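Local structure of pyridine synthase TbtD (Thermobispora bispora, 5WA3) at residues 8-13 with 127-132. The protein probably forms the central pyridine ring of a thiopeptide antibiotic by a formal aza-[4+2] cycloaddition followed by elimination of water and the leader peptide. Residues are numbered along the deposited sequence; the frame is centred on the assembly and turned at random.
Sequences ERWWRF and GERPEP
Trp11 and Glu128 form an antiparallel non-hydrogen-bonded pair, their CA atoms 4.4 Å apart, bracketed by two backbone hydrogen bonds: Arg12 N donates to Gly127 O and Arg129 N to Trp10 O, each over 2.8 Å. Glu128 CB sits over one face of the Trp11 indole, 4.1 Å from the centroid of the six-membered ring, a CH-pi contact. The indole nitrogen, NE1, is hydrogen-bonded to Thr62 O. With CG lodged between the backbone N and the carbonyl carbon (chi1 49°) and the chain extended beyond it, Glu128 runs alongside Arg9, where Glu128 OE1 meets Arg9 CD at 3.3 Å and makes a long salt bridge of 3.9 Å to Arg9 NH1. The contact closes one side of a four-stranded antiparallel sheet, at the end of outermost strand 123-128, where the chain turns off toward helix 135-159; strand 55-62 pairs with the other edge of 9-16. Arg12 crosses Arg129 at about a right angle, Arg12 CD against Arg129 CG at 3.6 Å, and Glu128 O lies over one face of the Arg12 guanidinium. Arg129 CG also touches Trp10 CB at 3.9 Å, while the Trp10 indole makes an edge-to-face stack with Tyr45.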
loop_
_atom_site.group_PDB
_atom_site.type_symbol
_atom_site.label_atom_id
_atom_site.label_comp_id
_atom_site.label_asym_id
_atom_site.label_seq_id
_atom_site.Cartn_x
_atom_site.Cartn_y
_atom_site.Cartn_z
ATOM N N GLU A 8 -5.131 23.150 -3.936
ATOM C CA GLU A 8 -4.904 24.260 -2.948
ATOM C C GLU A 8 -5.047 23.855 -1.465
ATOM O O GLU A 8 -4.404 24.443 -0.609
ATOM C CB GLU A 8 -5.797 25.476 -3.246
ATOM C CG GLU A 8 -5.044 26.806 -3.143
ATOM C CD GLU A 8 -5.883 27.940 -2.597
ATOM O OE1 GLU A 8 -6.608 27.701 -1.607
ATOM O OE2 GLU A 8 -5.799 29.068 -3.144
ATOM N N ARG A 9 -5.901 22.885 -1.156
ATOM C CA ARG A 9 -5.869 22.193 0.151
ATOM C C ARG A 9 -6.074 20.677 -0.062
ATOM O O ARG A 9 -6.378 20.236 -1.180
ATOM C CB ARG A 9 -6.923 22.758 1.138
ATOM C CG ARG A 9 -6.746 24.215 1.576
ATOM C CD ARG A 9 -5.502 24.485 2.430
ATOM N NE ARG A 9 -4.799 25.698 1.979
ATOM C CZ ARG A 9 -5.130 26.964 2.271
ATOM N NH1 ARG A 9 -6.175 27.262 3.050
ATOM N NH2 ARG A 9 -4.397 27.956 1.770
ATOM N N TRP A 10 -5.869 19.885 1.000
ATOM C CA TRP A 10 -6.249 18.449 1.007
ATOM C C TRP A 10 -7.562 18.288 1.747
ATOM O O TRP A 10 -7.683 18.637 2.934
ATOM C CB TRP A 10 -5.214 17.553 1.673
ATOM C CG TRP A 10 -4.028 17.351 0.900
ATOM C CD1 TRP A 10 -2.818 17.912 1.117
ATOM C CD2 TRP A 10 -3.901 16.510 -0.242
ATOM N NE1 TRP A 10 -1.916 17.471 0.156
ATOM C CE2 TRP A 10 -2.555 16.603 -0.684
ATOM C CE3 TRP A 10 -4.784 15.670 -0.928
ATOM C CZ2 TRP A 10 -2.074 15.911 -1.793
ATOM C CZ3 TRP A 10 -4.289 14.938 -2.059
ATOM C CH2 TRP A 10 -2.950 15.084 -2.476
ATOM N N TRP A 11 -8.529 17.746 1.024
ATOM C CA TRP A 11 -9.872 17.628 1.488
ATOM C C TRP A 11 -10.088 16.152 1.748
ATOM O O TRP A 11 -9.557 15.295 1.020
ATOM C CB TRP A 11 -10.837 18.209 0.440
ATOM C CG TRP A 11 -10.653 19.722 0.295
ATOM C CD1 TRP A 11 -9.900 20.365 -0.647
ATOM C CD2 TRP A 11 -11.203 20.749 1.132
ATOM N NE1 TRP A 11 -9.951 21.718 -0.449
ATOM C CE2 TRP A 11 -10.739 21.978 0.643
ATOM C CE3 TRP A 11 -12.036 20.748 2.256
ATOM C CZ2 TRP A 11 -11.090 23.197 1.229
ATOM C CZ3 TRP A 11 -12.392 21.965 2.842
ATOM C CH2 TRP A 11 -11.923 23.167 2.322
ATOM N N ARG A 12 -10.883 15.852 2.769
ATOM C CA ARG A 12 -10.971 14.504 3.272
ATOM C C ARG A 12 -12.411 13.997 3.271
ATOM O O ARG A 12 -13.305 14.643 3.829
ATOM C CB ARG A 12 -10.354 14.472 4.680
ATOM C CG ARG A 12 -8.894 14.992 4.743
ATOM C CD ARG A 12 -8.277 15.112 6.145
ATOM N NE ARG A 12 -9.191 15.749 7.088
ATOM C CZ ARG A 12 -9.089 15.680 8.409
ATOM N NH1 ARG A 12 -8.074 15.035 8.988
ATOM N NH2 ARG A 12 -10.016 16.273 9.154
ATOM N N PHE A 13 -12.631 12.844 2.634
ATOM C CA PHE A 13 -13.890 12.088 2.779
ATOM C C PHE A 13 -13.771 10.700 3.378
ATOM O O PHE A 13 -12.827 9.976 3.101
ATOM C CB PHE A 13 -14.540 11.907 1.429
ATOM C CG PHE A 13 -14.905 13.183 0.798
ATOM C CD1 PHE A 13 -16.101 13.781 1.106
ATOM C CD2 PHE A 13 -14.021 13.820 -0.054
ATOM C CE1 PHE A 13 -16.431 14.995 0.554
ATOM C CE2 PHE A 13 -14.353 15.014 -0.624
ATOM C CZ PHE A 13 -15.562 15.605 -0.317
ATOM N N GLY A 127 -13.454 17.845 5.874
ATOM C CA GLY A 127 -12.728 19.095 5.974
ATOM C C GLY A 127 -11.361 18.938 5.381
ATOM O O GLY A 127 -11.099 18.000 4.618
ATOM N N GLU A 128 -10.481 19.854 5.754
ATOM C CA GLU A 128 -9.161 19.931 5.157
ATOM C C GLU A 128 -8.152 19.378 6.145
ATOM O O GLU A 128 -8.421 19.381 7.345
ATOM C CB GLU A 128 -8.837 21.379 4.733
ATOM C CG GLU A 128 -9.077 22.488 5.770
ATOM C CD GLU A 128 -8.692 23.861 5.245
ATOM O OE1 GLU A 128 -7.485 24.137 5.061
ATOM O OE2 GLU A 128 -9.609 24.661 4.999
ATOM N N ARG A 129 -7.001 18.916 5.656
ATOM C CA ARG A 129 -5.978 18.291 6.526
ATOM C C ARG A 129 -5.434 19.214 7.643
ATOM O O ARG A 129 -5.442 20.420 7.445
ATOM C CB ARG A 129 -4.804 17.731 5.686
ATOM C CG ARG A 129 -4.956 16.250 5.314
ATOM C CD ARG A 129 -3.640 15.560 4.970
ATOM N NE ARG A 129 -2.751 15.520 6.133
ATOM C CZ ARG A 129 -1.632 14.808 6.225
ATOM N NH1 ARG A 129 -1.220 14.036 5.226
ATOM N NH2 ARG A 129 -0.919 14.869 7.345
ATOM N N PRO A 130 -4.942 18.641 8.792
ATOM C CA PRO A 130 -4.338 19.313 9.948
ATOM C C PRO A 130 -4.249 20.836 9.897
ATOM O O PRO A 130 -5.272 21.466 10.166
ATOM C CB PRO A 130 -2.984 18.600 10.039
ATOM C CG PRO A 130 -3.357 17.173 9.717
ATOM C CD PRO A 130 -4.699 17.197 8.987
ATOM N N GLU A 131 -3.076 21.426 9.624
ATOM C CA GLU A 131 -3.010 22.791 9.050
ATOM C C GLU A 131 -1.795 22.937 8.063
ATOM O O GLU A 131 -2.026 23.124 6.860
ATOM C CB GLU A 131 -3.121 23.924 10.125
ATOM C CG GLU A 131 -4.532 24.419 10.547
ATOM C CD GLU A 131 -5.334 25.192 9.480
ATOM O OE1 GLU A 131 -4.757 25.747 8.512
ATOM O OE2 GLU A 131 -6.576 25.264 9.618
ATOM N N PRO A 132 -0.520 22.854 8.547
ATOM C CA PRO A 132 0.607 22.724 7.602
ATOM C C PRO A 132 1.238 21.308 7.596
ATOM O O PRO A 132 1.499 20.729 8.650
ATOM C CB PRO A 132 1.607 23.774 8.117
ATOM C CG PRO A 132 1.293 23.931 9.581
ATOM C CD PRO A 132 0.003 23.189 9.886
#